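PDB 4E2H: chain length determinant protein from Shigella flexneri, which regulates the length of the O-antigen polysaccharide chains of lipopolysaccharide, acting from the inner membrane with a domain in the periplasm. Local coordinates for residues F58-L61 with A62-L65; Q19-V22 with G23-A26; Q100-L103 with A104-Q108; T212-N215 with L216-E220. All blocks are in the same frame, centred on the assembly; numbering follows the deposited sequence.

Contact 1: residues F58-L61 with A62-L65; sequences FSAL and AETL
Leu61 and Leu65 meet across one turn of helix 43-65, near its C-terminal end. Leu61 CG lies 4.2 Å from Leu65 CD1, so the two side chains make one apolar strip. The tight part of the contact is the carbonyl of Leu61. Its oxygen takes the helical bond from Leu65 N, at 3.0 Å. Thr64 OG1 gives Leu61 O a second bond, at 3.1 Å. Both donors come from the same face of the carbonyl plane, and the hydroxyl sits well above that plane. Thr64 can do this because OG1 stands between its own backbone N and carbonyl carbon (chi1 74°), which turns the hydroxyl back toward the preceding turn. Upstream, Glu63 N bonds to Ser59 O at 2.9 Å and Ala62 N to Phe58 O at 3.0 Å. The open side is at Thr64, which is exposed. Glu63 leaves its backbone at a strained chi1 of 138°. Its OE2 lies 3.1 Å from Ala60 O, an unfavourable approach of two acceptors, and the placing of its carboxylate is doubtful. Ala60 packs on Val235 of the second subunit, and Glu63 on Met236 of that subunit. Leu61 and Leu65 rest on Tyr106 of helix 97-164, and Phe58, Ala62 and Leu65 pack on Leu74 of strand 74-78.

Contact 2: residues Q19-V22 with G23-A26; sequences QPDV and GQIA
Pro20 and Ile25 touch across an irregular turn that follows strand 12-18 and runs into helix 26-35, which starts at Ala26. The two halves of the turn share no clear hydrogen bond. Gly23 comes first. Its N gives a weak hydrogen bond to Asp124 of the third subunit, and Asp21, two residues earlier, forms a salt bridge through OD1 to Lys120 of that subunit. Gln24 follows, modelled with a positive phi of 106°. Its peptide is doubtful, because Gln24 O lies only 2.4 Å from Val22 O, acceptor against acceptor. Gln24 CB comes 3.3 Å from Asp21 O. Beyond CG its chain is extended and crosses the Asp21 side chain, and the amide and carboxylate planes are only 26° apart. Ile25 holds the N-cap position, also with a positive phi. Its side chain points back at Pro20: CG2, anti to the Ile25 carbonyl carbon, reaches 3.5 Å from Pro20 CG, the two side chains crossing at about a right angle. The other branch, Ile25 CG1, lies 3.5 Å from Asp21 O. Leu46 of helix 43-65 also packs on Ile25. Ala26 opens the helix, and its CB lies 3.6 Å from Val22 O.

Contact 3: residues Q100-L103 with A104-Q108; sequences QMKL and AQYIQ
Leu103 holds CG anti to its backbone N (chi1 174°), while Ile107 holds CG1 anti to its own carbonyl carbon (chi1 -81°), and these two settings bring the side chains together one turn apart. Leu103 CG and Ile107 CD1 are 4.0 Å apart, with the chains meeting at a slant. Both residues are buried. On another side of the helix, Lys102 bends at several torsions and lies alongside Gln105, pointing the same way. Only the CE end of the lysine comes near the hydroxyl end of the Tyr106 ring, with Lys102 CE 4.2 Å from Tyr106 CZ. Lys102, Gln105 and Tyr106 also touch a crystal neighbour, and their settings may partly reflect it.

This is the first part of helix 97-164, the long helix that starts beside the four-stranded antiparallel sheet and extends far beyond it, as in other Wzz periplasmic domains. Leu103 packs on Val89 of strand 87-92 and on Ala15 of strand 12-18. Ile107 packs on Phe54 of helix 43-65.

The backbone is regular at two bonds and less so at a third residue. Tyr106 N bonds to Lys102 O at 3.0 Å, with an N-H...O angle of 163°. Ile107 N bonds to Leu103 O at 3.1 Å. Gln105 N instead divides itself between two carbonyls. It makes weak bonds to Met101 O and Lys102 O, at 3.2 and 3.1 Å. Ala104 CB sits 3.6 Å from Gln100 O.

Contact 4: residues T212-N215 with L216-E220; sequences TRQN and LLDIE
Asp218 folds back over the turn that Gln214 begins, in the last part of helix 207-219. Its CB lies 3.6 Å from Asn215 O. CG is anti to the Asp218 carbonyl carbon, beside the backbone N (chi1 -70°), and this lays the carboxylate over the preceding turn. CG then comes 3.4 Å from Gln214 O, the same oxygen that accepts the helical bond from Asp218 N at 2.8 Å. OD1 reaches the end of the Gln214 side chain, where the amide and carboxylate planes are 25° apart. OD2 has Gln214 CG at 4.1 Å.

Leu217 presses on Gln214 with CB and CD2, its side chain crossing that of Gln214 at about a right angle. Leu217 CB lies 3.1 Å from Gln214 O, and Leu217 CD2 lies 3.9 Å from Gln214 CD. On another side of the helix, Ile219 CG1 lies 3.4 Å from Asn215 O. Ile219 packs on Ile126 of helix 97-164, and Val34 of helix 26-35 touches both Asn215 and Ile219.

Arg213 and Asp218 each pair with an opposite charge on the third subunit, in salt bridges from Arg213 NH2 to Glu146 and from Asp218 OD2 to Arg138. The chemistry implies an electrostatic tie between subunits on one side, and mainly apolar packing within the chain at Ile219.

In the fold
Contacts 1 and 3 form a pair at the sheet end of the chain. Their centres are 13 Å apart, and they touch directly: Leu61 CD2 lies 3.4 Å from Tyr106 O, and Leu65 CD1 lies 3.7 Å from Tyr106 CE2. Contact 2 stands apart, with its centre about 25 Å from that of contact 1 and about 22 Å from that of contact 3. Contact 4 is farther along the chain's length, its centre about 41 Å from that of contact 3. Contacts 2 and 4 do not touch, yet both reach the third subunit, whereas contact 1 reaches the second. Three of the four therefore lie at subunit interfaces.

Contact 1: residues F58-L61 with A62-L65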
loop_
_atom_site.group_PDB
_atom_site.type_symbol
_atom_site.label_atom_id
_atom_site.label_comp_id
_atom_site.label_asym_id
_atom_site.label_seq_id
_atom_site.Cartn_x
_atom_site.Cartn_y
_atom_site.Cartn_z
ATOM N N PHE C 58 12.668 -0.140 24.397
ATOM C CA PHE C 58 12.899 0.491 25.688
ATOM C C PHE C 58 12.444 -0.411 26.847
ATOM O O PHE C 58 13.115 -0.517 27.879
ATOM C CB PHE C 58 12.204 1.839 25.757
ATOM C CG PHE C 58 12.785 2.757 26.781
ATOM C CD1 PHE C 58 13.866 3.559 26.463
ATOM C CD2 PHE C 58 12.251 2.823 28.062
ATOM C CE1 PHE C 58 14.406 4.409 27.394
ATOM C CE2 PHE C 58 12.788 3.683 29.008
ATOM C CZ PHE C 58 13.867 4.475 28.673
ATOM N N SER C 59 11.299 -1.059 26.669
ATOM C CA SER C 59 10.822 -2.037 27.636
ATOM C C SER C 59 11.838 -3.153 27.805
ATOM O O SER C 59 11.963 -3.730 28.879
ATOM C CB SER C 59 9.497 -2.649 27.166
ATOM O OG SER C 59 8.543 -1.649 26.846
ATOM N N ALA C 60 12.542 -3.490 26.732
ATOM C CA ALA C 60 13.533 -4.544 26.819
ATOM C C ALA C 60 14.716 -4.042 27.637
ATOM O O ALA C 60 15.252 -4.772 28.465
ATOM C CB ALA C 60 13.970 -4.988 25.446
ATOM N N LEU C 61 15.104 -2.787 27.425
ATOM C CA LEU C 61 16.249 -2.225 28.136
ATOM C C LEU C 61 15.972 -2.206 29.636
ATOM O O LEU C 61 16.848 -2.535 30.447
ATOM C CB LEU C 61 16.548 -0.821 27.645
ATOM C CG LEU C 61 17.787 -0.148 28.226
ATOM C CD1 LEU C 61 18.985 -1.094 28.190
ATOM C CD2 LEU C 61 18.087 1.170 27.483
ATOM N N ALA C 62 14.740 -1.850 30.000
ATOM C CA ALA C 62 14.341 -1.792 31.401
ATOM C C ALA C 62 14.172 -3.182 32.023
ATOM O O ALA C 62 14.667 -3.421 33.119
ATOM C CB ALA C 62 13.077 -0.929 31.588
ATOM N N GLU C 63 13.483 -4.093 31.337
ATOM C CA GLU C 63 13.448 -5.496 31.745
ATOM C C GLU C 63 14.829 -5.951 32.220
ATOM O O GLU C 63 14.958 -6.536 33.296
ATOM C CB GLU C 63 12.974 -6.393 30.583
ATOM C CG GLU C 63 13.750 -7.731 30.394
ATOM C CD GLU C 63 13.737 -8.280 28.921
ATOM O OE1 GLU C 63 13.001 -9.241 28.647
ATOM O OE2 GLU C 63 14.474 -7.779 28.053
ATOM N N THR C 64 15.862 -5.684 31.421
ATOM C CA THR C 64 17.183 -6.239 31.713
ATOM C C THR C 64 17.941 -5.452 32.772
ATOM O O THR C 64 18.761 -6.012 33.493
ATOM C CB THR C 64 18.073 -6.396 30.444
ATOM O OG1 THR C 64 18.542 -5.115 30.008
ATOM C CG2 THR C 64 17.302 -7.068 29.312
ATOM N N LEU C 65 17.684 -4.152 32.860
ATOM C CA LEU C 65 18.333 -3.341 33.879
ATOM C C LEU C 65 17.920 -3.794 35.275
ATOM O O LEU C 65 18.688 -3.677 36.225
ATOM C CB LEU C 65 18.038 -1.858 33.669
ATOM C CG LEU C 65 18.893 -1.195 32.584
ATOM C CD1 LEU C 65 18.507 0.253 32.375
ATOM C CD2 LEU C 65 20.361 -1.298 32.948
#

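Contact 2: residues Q19-V22 with G23-A26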
loop_
_atom_site.group_PDB
_atom_site.type_symbol
_atom_site.label_atom_id
_atom_site.label_comp_id
_atom_site.label_asym_id
_atom_site.label_seq_id
_atom_site.Cartn_x
_atom_site.Cartn_y
_atom_site.Cartn_z
ATOM N N GLN C 19 5.465 10.416 19.662
ATOM C CA GLN C 19 5.711 9.975 18.296
ATOM C C GLN C 19 6.385 11.064 17.459
ATOM O O GLN C 19 6.121 12.244 17.636
ATOM C CB GLN C 19 4.384 9.621 17.637
ATOM C CG GLN C 19 3.537 10.850 17.366
ATOM C CD GLN C 19 2.137 10.519 16.921
ATOM O OE1 GLN C 19 1.759 9.341 16.812
ATOM N NE2 GLN C 19 1.348 11.561 16.655
ATOM N N PRO C 20 7.226 10.669 16.505
ATOM C CA PRO C 20 7.890 11.744 15.746
ATOM C C PRO C 20 6.847 12.427 14.859
ATOM O O PRO C 20 5.918 11.719 14.427
ATOM C CB PRO C 20 8.907 10.983 14.888
ATOM C CG PRO C 20 8.216 9.593 14.633
ATOM C CD PRO C 20 7.205 9.377 15.780
ATOM N N ASP C 21 6.952 13.733 14.588
ATOM C CA ASP C 21 5.928 14.375 13.749
ATOM C C ASP C 21 6.127 14.136 12.254
ATOM O O ASP C 21 7.082 13.469 11.836
ATOM C CB ASP C 21 5.691 15.871 14.067
ATOM C CG ASP C 21 6.983 16.674 14.209
ATOM O OD1 ASP C 21 7.621 16.984 13.166
ATOM O OD2 ASP C 21 7.343 17.037 15.365
ATOM N N VAL C 22 5.191 14.678 11.476
ATOM C CA VAL C 22 5.124 14.505 10.027
ATOM C C VAL C 22 6.395 14.967 9.291
ATOM O O VAL C 22 6.940 14.211 8.490
ATOM C CB VAL C 22 3.873 15.187 9.445
ATOM C CG1 VAL C 22 3.865 15.089 7.945
ATOM C CG2 VAL C 22 2.599 14.600 10.068
ATOM N N GLY C 23 6.870 16.186 9.540
ATOM C CA GLY C 23 8.165 16.597 9.012
ATOM C C GLY C 23 9.228 16.110 9.999
ATOM O O GLY C 23 9.274 16.569 11.135
ATOM N N GLN C 24 10.134 15.248 9.549
ATOM C CA GLN C 24 10.730 14.218 10.410
ATOM C C GLN C 24 9.994 13.023 9.848
ATOM O O GLN C 24 8.784 13.106 9.665
ATOM C CB GLN C 24 10.288 14.375 11.876
ATOM C CG GLN C 24 11.170 15.214 12.846
ATOM C CD GLN C 24 10.715 15.108 14.314
ATOM O OE1 GLN C 24 9.528 14.943 14.598
ATOM N NE2 GLN C 24 11.669 15.177 15.245
ATOM N N ILE C 25 10.666 11.928 9.531
ATOM C CA ILE C 25 9.933 10.808 8.932
ATOM C C ILE C 25 9.110 11.126 7.662
ATOM O O ILE C 25 8.247 10.329 7.277
ATOM C CB ILE C 25 8.949 10.142 9.939
ATOM C CG1 ILE C 25 7.524 10.684 9.767
ATOM C CG2 ILE C 25 9.451 10.286 11.379
ATOM C CD1 ILE C 25 6.500 9.630 10.040
ATOM N N ALA C 26 9.359 12.256 7.002
ATOM C CA ALA C 26 8.755 12.453 5.683
ATOM C C ALA C 26 9.587 11.681 4.651
ATOM O O ALA C 26 9.045 11.082 3.722
ATOM C CB ALA C 26 8.676 13.921 5.320
#

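Contact 3: residues Q100-L103 with A104-Q108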
loop_
_atom_site.group_PDB
_atom_site.type_symbol
_atom_site.label_atom_id
_atom_site.label_comp_id
_atom_site.label_asym_id
_atom_site.label_seq_id
_atom_site.Cartn_x
_atom_site.Cartn_y
_atom_site.Cartn_z
ATOM N N GLN C 100 20.684 12.130 34.830
ATOM C CA GLN C 100 20.313 12.856 33.630
ATOM C C GLN C 100 21.273 12.636 32.443
ATOM O O GLN C 100 20.902 12.886 31.294
ATOM C CB GLN C 100 20.193 14.353 33.937
ATOM C CG GLN C 100 20.140 15.245 32.724
ATOM C CD GLN C 100 20.744 16.627 32.986
ATOM O OE1 GLN C 100 21.910 16.747 33.406
ATOM N NE2 GLN C 100 19.947 17.681 32.752
HETATM N N MSE C 101 22.511 12.210 32.681
HETATM C CA MSE C 101 23.364 11.867 31.534
HETATM C C MSE C 101 23.147 10.399 31.207
HETATM O O MSE C 101 23.334 9.956 30.078
HETATM C CB MSE C 101 24.851 12.183 31.786
HETATM C CG MSE C 101 25.175 13.678 31.942
HETATM SE SE MSE C 101 26.969 14.036 32.667
HETATM C CE MSE C 101 26.891 15.991 32.816
ATOM N N LYS C 102 22.719 9.666 32.224
ATOM C CA LYS C 102 22.429 8.250 32.128
ATOM C C LYS C 102 21.135 8.018 31.350
ATOM O O LYS C 102 21.111 7.266 30.369
ATOM C CB LYS C 102 22.273 7.680 33.537
ATOM C CG LYS C 102 22.636 6.227 33.702
ATOM C CD LYS C 102 24.146 6.029 33.745
ATOM C CE LYS C 102 24.708 5.758 32.354
ATOM N NZ LYS C 102 25.883 6.627 32.023
ATOM N N LEU C 103 20.053 8.650 31.801
ATOM C CA LEU C 103 18.786 8.556 31.088
ATOM C C LEU C 103 19.011 8.871 29.620
ATOM O O LEU C 103 18.613 8.109 28.746
ATOM C CB LEU C 103 17.746 9.537 31.635
ATOM C CG LEU C 103 16.469 9.527 30.785
ATOM C CD1 LEU C 103 15.760 8.182 30.934
ATOM C CD2 LEU C 103 15.512 10.663 31.087
ATOM N N ALA C 104 19.650 9.996 29.346
ATOM C CA ALA C 104 19.724 10.476 27.983
ATOM C C ALA C 104 20.550 9.553 27.120
ATOM O O ALA C 104 20.349 9.496 25.901
ATOM C CB ALA C 104 20.275 11.889 27.932
ATOM N N GLN C 105 21.481 8.828 27.728
ATOM C CA GLN C 105 22.299 7.927 26.930
ATOM C C GLN C 105 21.529 6.636 26.608
ATOM O O GLN C 105 21.613 6.118 25.498
ATOM C CB GLN C 105 23.631 7.646 27.618
ATOM C CG GLN C 105 23.791 6.233 28.140
ATOM C CD GLN C 105 25.230 5.938 28.534
ATOM O OE1 GLN C 105 26.160 6.640 28.110
ATOM N NE2 GLN C 105 25.423 4.895 29.345
ATOM N N TYR C 106 20.756 6.152 27.576
ATOM C CA TYR C 106 19.963 4.944 27.414
ATOM C C TYR C 106 18.852 5.100 26.383
ATOM O O TYR C 106 18.362 4.123 25.793
ATOM C CB TYR C 106 19.403 4.509 28.763
ATOM C CG TYR C 106 20.440 3.810 29.614
ATOM C CD1 TYR C 106 21.702 3.537 29.101
ATOM C CD2 TYR C 106 20.160 3.412 30.920
ATOM C CE1 TYR C 106 22.660 2.897 29.860
ATOM C CE2 TYR C 106 21.114 2.756 31.688
ATOM C CZ TYR C 106 22.366 2.504 31.153
ATOM O OH TYR C 106 23.336 1.857 31.895
ATOM N N ILE C 107 18.464 6.346 26.172
ATOM C CA ILE C 107 17.536 6.705 25.111
ATOM C C ILE C 107 18.256 6.773 23.779
ATOM O O ILE C 107 17.722 6.347 22.764
ATOM C CB ILE C 107 16.922 8.075 25.388
ATOM C CG1 ILE C 107 15.776 7.922 26.402
ATOM C CG2 ILE C 107 16.485 8.752 24.085
ATOM C CD1 ILE C 107 15.263 9.235 26.950
ATOM N N GLN C 108 19.465 7.328 23.787
ATOM C CA GLN C 108 20.284 7.357 22.587
ATOM C C GLN C 108 20.795 5.948 22.276
ATOM O O GLN C 108 21.227 5.670 21.161
ATOM C CB GLN C 108 21.444 8.338 22.747
ATOM C CG GLN C 108 22.283 8.551 21.492
ATOM C CD GLN C 108 21.475 9.096 20.316
ATOM O OE1 GLN C 108 20.627 9.988 20.482
ATOM N NE2 GLN C 108 21.740 8.562 19.111
#

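Contact 4: residues T212-N215 with L216-E220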
loop_
_atom_site.group_PDB
_atom_site.type_symbol
_atom_site.label_atom_id
_atom_site.label_comp_id
_atom_site.label_asym_id
_atom_site.label_seq_id
_atom_site.Cartn_x
_atom_site.Cartn_y
_atom_site.Cartn_z
ATOM N N THR C 212 3.638 0.998 -13.267
ATOM C CA THR C 212 4.307 -0.061 -12.557
ATOM C C THR C 212 5.800 -0.046 -12.893
ATOM O O THR C 212 6.647 -0.142 -12.000
ATOM C CB THR C 212 3.674 -1.415 -12.923
ATOM O OG1 THR C 212 2.489 -1.621 -12.132
ATOM C CG2 THR C 212 4.665 -2.525 -12.697
ATOM N N ARG C 213 6.125 0.122 -14.172
ATOM C CA ARG C 213 7.518 0.026 -14.615
ATOM C C ARG C 213 8.384 1.143 -14.058
ATOM O O ARG C 213 9.556 0.937 -13.728
ATOM C CB ARG C 213 7.610 0.023 -16.148
ATOM C CG ARG C 213 9.042 -0.053 -16.644
ATOM C CD ARG C 213 9.155 -0.773 -17.985
ATOM N NE ARG C 213 9.780 0.101 -18.972
ATOM C CZ ARG C 213 9.116 0.753 -19.923
ATOM N NH1 ARG C 213 7.799 0.600 -20.040
ATOM N NH2 ARG C 213 9.769 1.541 -20.769
ATOM N N GLN C 214 7.801 2.337 -13.992
ATOM C CA GLN C 214 8.470 3.492 -13.421
ATOM C C GLN C 214 8.589 3.285 -11.922
ATOM O O GLN C 214 9.593 3.650 -11.314
ATOM C CB GLN C 214 7.693 4.772 -13.742
ATOM C CG GLN C 214 8.266 6.033 -13.121
ATOM C CD GLN C 214 9.702 6.303 -13.533
ATOM O OE1 GLN C 214 10.641 6.045 -12.774
ATOM N NE2 GLN C 214 9.882 6.837 -14.738
ATOM N N ASN C 215 7.568 2.667 -11.336
ATOM C CA ASN C 215 7.556 2.439 -9.899
ATOM C C ASN C 215 8.708 1.555 -9.473
ATOM O O ASN C 215 9.251 1.713 -8.382
ATOM C CB ASN C 215 6.239 1.829 -9.455
ATOM C CG ASN C 215 5.982 2.025 -7.977
ATOM O OD1 ASN C 215 6.893 2.379 -7.213
ATOM N ND2 ASN C 215 4.733 1.798 -7.559
ATOM N N LEU C 216 9.090 0.628 -10.344
ATOM C CA LEU C 216 10.219 -0.240 -10.052
ATOM C C LEU C 216 11.492 0.572 -10.179
ATOM O O LEU C 216 12.409 0.417 -9.376
ATOM C CB LEU C 216 10.249 -1.445 -10.992
ATOM C CG LEU C 216 11.152 -2.624 -10.598
ATOM C CD1 LEU C 216 10.355 -3.913 -10.480
ATOM C CD2 LEU C 216 12.291 -2.799 -11.595
ATOM N N LEU C 217 11.539 1.448 -11.182
ATOM C CA LEU C 217 12.680 2.352 -11.360
ATOM C C LEU C 217 12.910 3.161 -10.078
ATOM O O LEU C 217 14.037 3.271 -9.577
ATOM C CB LEU C 217 12.414 3.324 -12.510
ATOM C CG LEU C 217 13.240 3.240 -13.802
ATOM C CD1 LEU C 217 13.359 1.799 -14.315
ATOM C CD2 LEU C 217 12.640 4.157 -14.880
ATOM N N ASP C 218 11.821 3.729 -9.565
ATOM C CA ASP C 218 11.850 4.528 -8.354
ATOM C C ASP C 218 12.383 3.745 -7.158
ATOM O O ASP C 218 13.245 4.240 -6.430
ATOM C CB ASP C 218 10.462 5.115 -8.062
ATOM C CG ASP C 218 10.063 6.200 -9.069
ATOM O OD1 ASP C 218 10.961 6.715 -9.791
ATOM O OD2 ASP C 218 8.858 6.544 -9.126
ATOM N N ILE C 219 11.896 2.524 -6.964
ATOM C CA ILE C 219 12.358 1.719 -5.837
ATOM C C ILE C 219 13.879 1.679 -5.706
ATOM O O ILE C 219 14.409 1.827 -4.594
ATOM C CB ILE C 219 11.816 0.289 -5.869
ATOM C CG1 ILE C 219 10.334 0.279 -5.508
ATOM C CG2 ILE C 219 12.564 -0.571 -4.879
ATOM C CD1 ILE C 219 9.874 -1.037 -4.920
ATOM N N GLU C 220 14.584 1.519 -6.825
ATOM C CA GLU C 220 16.050 1.437 -6.787
ATOM C C GLU C 220 16.767 2.734 -6.361
ATOM O O GLU C 220 17.961 2.891 -6.610
ATOM C CB GLU C 220 16.617 0.947 -8.124
ATOM C CG GLU C 220 16.997 -0.529 -8.156
ATOM C CD GLU C 220 15.870 -1.421 -8.649
ATOM O OE1 GLU C 220 14.817 -0.877 -9.052
ATOM O OE2 GLU C 220 16.039 -2.663 -8.643
#